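Local structure of probable quinone reductase Qor (NADPH:quinone reductase) (Zeta-crystallin homolog protein) (Mycobacterium tuberculosis, 4RVU) at residues Gly32-Lys37 with Gly69-Val74; Leu150-Ala155 with Ile174-Thr179. The protein binds NADPH and probably transfers electrons from it to quinones. One frame throughout, in Å; residues are numbered along the deposited sequence.

Contact 1 of 2, residues Gly32-Lys37 with Gly69-Val74; sequences GELLIK and GTVEAV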
loop_
_atom_site.group_PDB
_atom_site.type_symbol
_atom_site.label_atom_id
_atom_site.label_comp_id
_atom_site.label_asym_id
_atom_site.label_seq_id
_atom_site.Cartn_x
_atom_site.Cartn_y
_atom_site.Cartn_z
ATOM N N GLY A 32 -27.445 11.236 19.329
ATOM C CA GLY A 32 -26.870 11.269 17.990
ATOM C C GLY A 32 -27.558 10.359 16.977
ATOM O O GLY A 32 -27.158 10.313 15.803
ATOM N N GLU A 33 -28.589 9.639 17.416
ATOM C CA GLU A 33 -29.245 8.639 16.564
ATOM C C GLU A 33 -30.612 9.030 16.023
ATOM O O GLU A 33 -31.344 9.820 16.621
ATOM C CB GLU A 33 -29.363 7.302 17.301
ATOM C CG GLU A 33 -28.023 6.681 17.647
ATOM C CD GLU A 33 -28.154 5.331 18.319
ATOM O OE1 GLU A 33 -29.225 5.053 18.892
ATOM O OE2 GLU A 33 -27.177 4.551 18.280
ATOM N N LEU A 34 -30.938 8.455 14.869
ATOM C CA LEU A 34 -32.268 8.552 14.287
ATOM C C LEU A 34 -32.909 7.189 14.431
ATOM O O LEU A 34 -32.205 6.178 14.459
ATOM C CB LEU A 34 -32.152 8.885 12.802
ATOM C CG LEU A 34 -31.387 10.148 12.440
ATOM C CD1 LEU A 34 -31.021 10.139 10.958
ATOM C CD2 LEU A 34 -32.239 11.342 12.774
ATOM N N LEU A 35 -34.238 7.150 14.528
ATOM C CA LEU A 35 -34.965 5.893 14.462
ATOM C C LEU A 35 -35.579 5.828 13.068
ATOM O O LEU A 35 -36.307 6.734 12.671
ATOM C CB LEU A 35 -36.067 5.857 15.519
ATOM C CG LEU A 35 -37.023 4.664 15.458
ATOM C CD1 LEU A 35 -36.300 3.390 15.855
ATOM C CD2 LEU A 35 -38.238 4.905 16.350
ATOM N N ILE A 36 -35.240 4.790 12.311
ATOM C CA ILE A 36 -35.665 4.689 10.925
ATOM C C ILE A 36 -36.702 3.583 10.789
ATOM O O ILE A 36 -36.485 2.467 11.259
ATOM C CB ILE A 36 -34.449 4.398 10.010
ATOM C CG1 ILE A 36 -33.452 5.564 10.085
ATOM C CG2 ILE A 36 -34.886 4.131 8.571
ATOM C CD1 ILE A 36 -32.144 5.324 9.368
ATOM N N LYS A 37 -37.838 3.890 10.171
ATOM C CA LYS A 37 -38.768 2.833 9.798
ATOM C C LYS A 37 -38.378 2.326 8.410
ATOM O O LYS A 37 -38.484 3.054 7.418
ATOM C CB LYS A 37 -40.222 3.316 9.805
ATOM C CG LYS A 37 -41.208 2.192 9.431
ATOM C CD LYS A 37 -42.673 2.577 9.533
ATOM C CE LYS A 37 -43.536 1.351 9.246
ATOM N NZ LYS A 37 -44.977 1.682 9.049
ATOM N N GLY A 69 -35.230 4.199 4.789
ATOM C CA GLY A 69 -36.609 4.307 5.241
ATOM C C GLY A 69 -36.914 5.699 5.744
ATOM O O GLY A 69 -36.175 6.636 5.454
ATOM N N THR A 70 -37.997 5.846 6.506
ATOM C CA THR A 70 -38.396 7.170 6.960
ATOM C C THR A 70 -38.005 7.395 8.410
ATOM O O THR A 70 -38.021 6.465 9.219
ATOM C CB THR A 70 -39.919 7.408 6.776
ATOM O OG1 THR A 70 -40.639 6.294 7.315
ATOM C CG2 THR A 70 -40.250 7.557 5.302
ATOM N N VAL A 71 -37.636 8.632 8.728
ATOM C CA VAL A 71 -37.275 8.970 10.100
ATOM C C VAL A 71 -38.536 8.988 10.955
ATOM O O VAL A 71 -39.408 9.849 10.778
ATOM C CB VAL A 71 -36.548 10.316 10.184
ATOM C CG1 VAL A 71 -36.230 10.656 11.638
ATOM C CG2 VAL A 71 -35.257 10.267 9.366
ATOM N N GLU A 72 -38.635 8.017 11.859
ATOM C CA GLU A 72 -39.790 7.869 12.740
ATOM C C GLU A 72 -39.609 8.738 13.986
ATOM O O GLU A 72 -40.580 9.247 14.559
ATOM C CB GLU A 72 -39.932 6.396 13.142
ATOM C CG GLU A 72 -41.129 6.081 14.027
ATOM C CD GLU A 72 -42.364 5.699 13.233
ATOM O OE1 GLU A 72 -42.323 5.792 11.987
ATOM O OE2 GLU A 72 -43.376 5.311 13.859
ATOM N N ALA A 73 -38.356 8.901 14.403
ATOM C CA ALA A 73 -38.025 9.699 15.580
ATOM C C ALA A 73 -36.554 10.096 15.558
ATOM O O ALA A 73 -35.722 9.413 14.958
ATOM C CB ALA A 73 -38.340 8.931 16.861
ATOM N N VAL A 74 -36.245 11.200 16.231
ATOM C CA VAL A 74 -34.878 11.664 16.393
ATOM C C VAL A 74 -34.503 11.453 17.853
ATOM O O VAL A 74 -35.341 11.655 18.739
ATOM C CB VAL A 74 -34.770 13.155 16.006
ATOM C CG1 VAL A 74 -33.375 13.686 16.266
ATOM C CG2 VAL A 74 -35.160 13.361 14.551
#
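Leu34 and Val74 meet on the face bearing Leu34, Ile36, Val71 and Val74, their side chains side by side and pointing the same way, with Leu34 CD2 4.0 Å from Val74 CG2. Val71 adds CG1 beside the same leucine methyl. Further along this face Ile36, whose CG2 branch stands anti to the backbone N, lays that methyl over Gly69, 3.8 Å from Gly69 CA. Glycine suits the place, because a beta carbon there would run into Lys37 O and crowd the isoleucine. Val91 of strand 90-93 packs on Ile36 and Val71. The two antiparallel strands belong to the GroES-like domain of the dehydrogenase family, and a classic beta bulge interrupts their pairing: Glu72 and Ala73 both face Leu35. Leu35 O accepts the amide of Glu72 at 2.8 Å (Glu72 N) and, weakly, that of Ala73, while Leu35 N gives Ala73 O a nearly straight bond of 2.7 Å, 175° at the hydrogen. Beyond the bulge Lys37 N is bonded to Thr70 O. Leu35 is buried too: with CG anti to the backbone N (chi1 173°), it sets CD2 alongside Glu72 CG at 3.9 Å, and the small Ala73 leaves room for Leu35 CB. In contrast to these buried aliphatic residues, Lys37 and Glu72 form the exposed end. Glu72 bends at chi2 (91°), bringing OE1 to the aliphatic flank of Lys37, whose extended chain carries its ammonium onward; Lys37 NZ and Glu72 OE1 remain 5.7 Å apart, an electrostatic attraction at most.

Contact 2 of 2, residues Leu150-Ala155 with Ile174-Thr179; sequences LVHAGA and ITTVST. With NDP (NADPH dihydro-nicotinamide-adenine-dinucleotide phosphate), chain E.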
loop_
_atom_site.group_PDB
_atom_site.type_symbol
_atom_site.label_atom_id
_atom_site.label_comp_id
_atom_site.label_asym_id
_atom_site.label_seq_id
_atom_site.Cartn_x
_atom_site.Cartn_y
_atom_site.Cartn_z
ATOM N N LEU A 150 -8.380 -3.660 -12.960
ATOM C CA LEU A 150 -9.034 -4.968 -12.875
ATOM C C LEU A 150 -10.007 -4.971 -11.698
ATOM O O LEU A 150 -9.650 -4.580 -10.576
ATOM C CB LEU A 150 -7.981 -6.073 -12.696
ATOM C CG LEU A 150 -8.441 -7.487 -12.340
ATOM C CD1 LEU A 150 -9.330 -8.051 -13.443
ATOM C CD2 LEU A 150 -7.253 -8.387 -12.101
ATOM N N VAL A 151 -11.241 -5.395 -11.961
ATOM C CA VAL A 151 -12.271 -5.484 -10.928
ATOM C C VAL A 151 -12.823 -6.902 -10.898
ATOM O O VAL A 151 -13.524 -7.318 -11.826
ATOM C CB VAL A 151 -13.434 -4.514 -11.230
ATOM C CG1 VAL A 151 -14.560 -4.681 -10.207
ATOM C CG2 VAL A 151 -12.945 -3.074 -11.241
ATOM N N HIS A 152 -12.509 -7.644 -9.843
ATOM C CA HIS A 152 -13.043 -8.996 -9.698
ATOM C C HIS A 152 -14.531 -8.957 -9.348
ATOM O O HIS A 152 -15.022 -7.946 -8.832
ATOM C CB HIS A 152 -12.255 -9.769 -8.639
ATOM C CG HIS A 152 -10.855 -10.100 -9.052
ATOM N ND1 HIS A 152 -10.569 -10.904 -10.139
ATOM C CD2 HIS A 152 -9.658 -9.741 -8.522
ATOM C CE1 HIS A 152 -9.258 -11.025 -10.260
ATOM N NE2 HIS A 152 -8.681 -10.330 -9.291
ATOM N N ALA A 153 -15.244 -10.051 -9.630
ATOM C CA ALA A 153 -16.690 -10.137 -9.398
ATOM C C ALA A 153 -17.428 -8.943 -9.998
ATOM O O ALA A 153 -18.171 -8.230 -9.301
ATOM C CB ALA A 153 -16.991 -10.264 -7.896
ATOM N N GLY A 154 -17.229 -8.749 -11.301
ATOM C CA GLY A 154 -17.747 -7.592 -12.010
ATOM C C GLY A 154 -19.261 -7.437 -11.984
ATOM O O GLY A 154 -19.762 -6.336 -12.205
ATOM N N ALA A 155 -19.995 -8.515 -11.710
ATOM C CA ALA A 155 -21.463 -8.442 -11.712
ATOM C C ALA A 155 -22.045 -8.496 -10.304
ATOM O O ALA A 155 -23.240 -8.706 -10.141
ATOM C CB ALA A 155 -22.076 -9.534 -12.591
ATOM N N ILE A 174 -11.329 -4.146 -16.793
ATOM C CA ILE A 174 -11.350 -5.578 -17.062
ATOM C C ILE A 174 -11.950 -6.247 -15.832
ATOM O O ILE A 174 -11.566 -5.924 -14.707
ATOM C CB ILE A 174 -9.925 -6.117 -17.294
ATOM C CG1 ILE A 174 -9.234 -5.339 -18.415
ATOM C CG2 ILE A 174 -9.951 -7.622 -17.580
ATOM C CD1 ILE A 174 -7.707 -5.557 -18.451
ATOM N N THR A 175 -12.899 -7.160 -16.036
ATOM C CA THR A 175 -13.557 -7.830 -14.918
ATOM C C THR A 175 -13.421 -9.342 -14.967
ATOM O O THR A 175 -13.021 -9.903 -15.986
ATOM C CB THR A 175 -15.064 -7.494 -14.862
ATOM O OG1 THR A 175 -15.699 -8.004 -16.044
ATOM C CG2 THR A 175 -15.274 -5.998 -14.777
ATOM N N THR A 176 -13.736 -9.985 -13.847
ATOM C CA THR A 176 -13.944 -11.432 -13.806
ATOM C C THR A 176 -15.362 -11.743 -13.323
ATOM O O THR A 176 -15.886 -11.076 -12.420
ATOM C CB THR A 176 -12.942 -12.145 -12.879
ATOM O OG1 THR A 176 -13.011 -11.572 -11.566
ATOM C CG2 THR A 176 -11.513 -12.021 -13.422
ATOM N N VAL A 177 -15.989 -12.755 -13.919
ATOM C CA VAL A 177 -17.310 -13.212 -13.474
ATOM C C VAL A 177 -17.393 -14.723 -13.627
ATOM O O VAL A 177 -16.540 -15.321 -14.275
ATOM C CB VAL A 177 -18.460 -12.575 -14.287
ATOM C CG1 VAL A 177 -18.433 -11.052 -14.195
ATOM C CG2 VAL A 177 -18.382 -13.033 -15.736
ATOM N N SER A 178 -18.420 -15.336 -13.044
ATOM C CA SER A 178 -18.528 -16.793 -13.046
ATOM C C SER A 178 -19.451 -17.386 -14.115
ATOM O O SER A 178 -19.413 -18.591 -14.350
ATOM C CB SER A 178 -18.960 -17.308 -11.675
ATOM O OG SER A 178 -20.308 -16.964 -11.397
ATOM N N THR A 179 -20.281 -16.560 -14.749
ATOM C CA THR A 179 -21.272 -17.054 -15.723
ATOM C C THR A 179 -21.398 -16.122 -16.921
ATOM O O THR A 179 -21.048 -14.939 -16.848
ATOM C CB THR A 179 -22.682 -17.175 -15.112
ATOM O OG1 THR A 179 -23.198 -15.865 -14.859
ATOM C CG2 THR A 179 -22.674 -17.981 -13.823
HETATM P PA NDP E . -21.128 -9.258 -4.239
HETATM O O1A NDP E . -22.497 -8.816 -4.673
HETATM O O2A NDP E . -19.929 -8.850 -5.045
HETATM O O5B NDP E . -21.129 -10.858 -4.092
HETATM C C5B NDP E . -19.902 -11.569 -3.974
HETATM C C4B NDP E . -19.476 -12.001 -5.367
HETATM O O4B NDP E . -18.124 -12.460 -5.376
HETATM C C3B NDP E . -20.309 -13.168 -5.865
HETATM O O3B NDP E . -21.492 -12.729 -6.533
HETATM C C2B NDP E . -19.366 -13.894 -6.803
HETATM O O2B NDP E . -19.589 -13.498 -8.149
HETATM C C1B NDP E . -17.970 -13.484 -6.359
HETATM N N9A NDP E . -17.320 -14.684 -5.785
HETATM C C8A NDP E . -16.196 -15.263 -6.238
HETATM N N7A NDP E . -15.881 -16.355 -5.503
HETATM C C5A NDP E . -16.826 -16.494 -4.559
HETATM C C6A NDP E . -17.100 -17.441 -3.455
HETATM N N6A NDP E . -16.273 -18.482 -3.213
HETATM N N1A NDP E . -18.200 -17.229 -2.702
HETATM C C2A NDP E . -19.026 -16.196 -2.938
HETATM N N3A NDP E . -18.841 -15.301 -3.921
HETATM C C4A NDP E . -17.777 -15.392 -4.751
HETATM O O3 NDP E . -20.918 -8.800 -2.717
HETATM P PN NDP E . -20.893 -7.253 -2.293
HETATM O O1N NDP E . -21.067 -6.409 -3.527
HETATM O O2N NDP E . -21.814 -7.090 -1.113
HETATM O O5D NDP E . -19.386 -7.068 -1.771
HETATM C C5D NDP E . -18.284 -7.314 -2.640
HETATM C C4D NDP E . -17.037 -7.605 -1.819
HETATM O O4D NDP E . -16.532 -6.394 -1.260
HETATM C C3D NDP E . -17.350 -8.517 -0.651
HETATM O O3D NDP E . -16.251 -9.411 -0.480
HETATM C C2D NDP E . -17.437 -7.597 0.547
HETATM O O2D NDP E . -17.009 -8.277 1.728
HETATM C C1D NDP E . -16.486 -6.475 0.165
HETATM N N1N NDP E . -16.839 -5.167 0.718
HETATM C C2N NDP E . -15.888 -4.467 1.341
HETATM C C3N NDP E . -16.130 -3.212 1.879
HETATM C C7N NDP E . -15.015 -2.487 2.572
HETATM O O7N NDP E . -15.208 -1.358 2.986
HETATM N N7N NDP E . -13.839 -3.098 2.707
HETATM C C4N NDP E . -17.493 -2.571 1.772
HETATM C C5N NDP E . -18.433 -3.429 1.061
HETATM C C6N NDP E . -18.073 -4.676 0.563
HETATM P P2B NDP E . -18.971 -14.345 -9.369
HETATM O O1X NDP E . -18.025 -15.306 -8.707
HETATM O O2X NDP E . -20.162 -15.000 -10.007
HETATM O O3X NDP E . -18.314 -13.315 -10.240
#
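The His152 ring has Leu150 CG over one face, 4.1 Å above its plane and displaced toward the rim, while Thr176 stands at the ring edge with CB in plane. This pair sits at the C-terminal ends of two parallel neighbours in the Rossmann-type sheet, the two strands of a beta-alpha-beta unit joined by helix 157-168. His152 ND1 and Thr176 OG1 are hydrogen-bonded at 2.9 Å, and Ser232 holds NE2, so both ring nitrogens are engaged and the ring's rotation is fixed. Thr176 OG1, set between its backbone N and carbonyl carbon (chi1 56°), also takes a weak bond from Ala153 N. Threonine suits the site: its hydroxyl serves both partners while CG2 packs beside the edge of the imidazole. Upstream, Val151 N donates to Ile174 O at 2.8 Å. Gly154, in the probable GxGxxG turn, gives its N-H to Thr176 O at 2.9 Å; a beta carbon here would strike Thr175. The small Ala153 lets the cofactor come close: Ala153 CB lies 3.5 Å from the ribose O4B of NADPH. Ser178 also binds NADPH, its OG approaching O2X of the 2'-phosphate at 2.4 Å, too short to be taken at face value.

In the fold
Contact 1 comes first along the chain and is complete well before contact 2 begins; the two lie on opposite sides of the chain's centre, with centres 37 Å apart and nearest atoms about 23 Å apart. They share no sheet. The pairing of 32-37 with 69-74 belongs to the mixed, mainly antiparallel sheet of the GroES-like domain, whereas 150-155 and 174-179 lie on adjacent strands, 148-151 and 172-176, of the six-stranded parallel sheet of the nucleotide-binding domain. Contact 2 meets the adenosine-phosphate end of NADPH directly; contact 1 is structural packing far from the NADPH site, in the other half of this two-domain reductase.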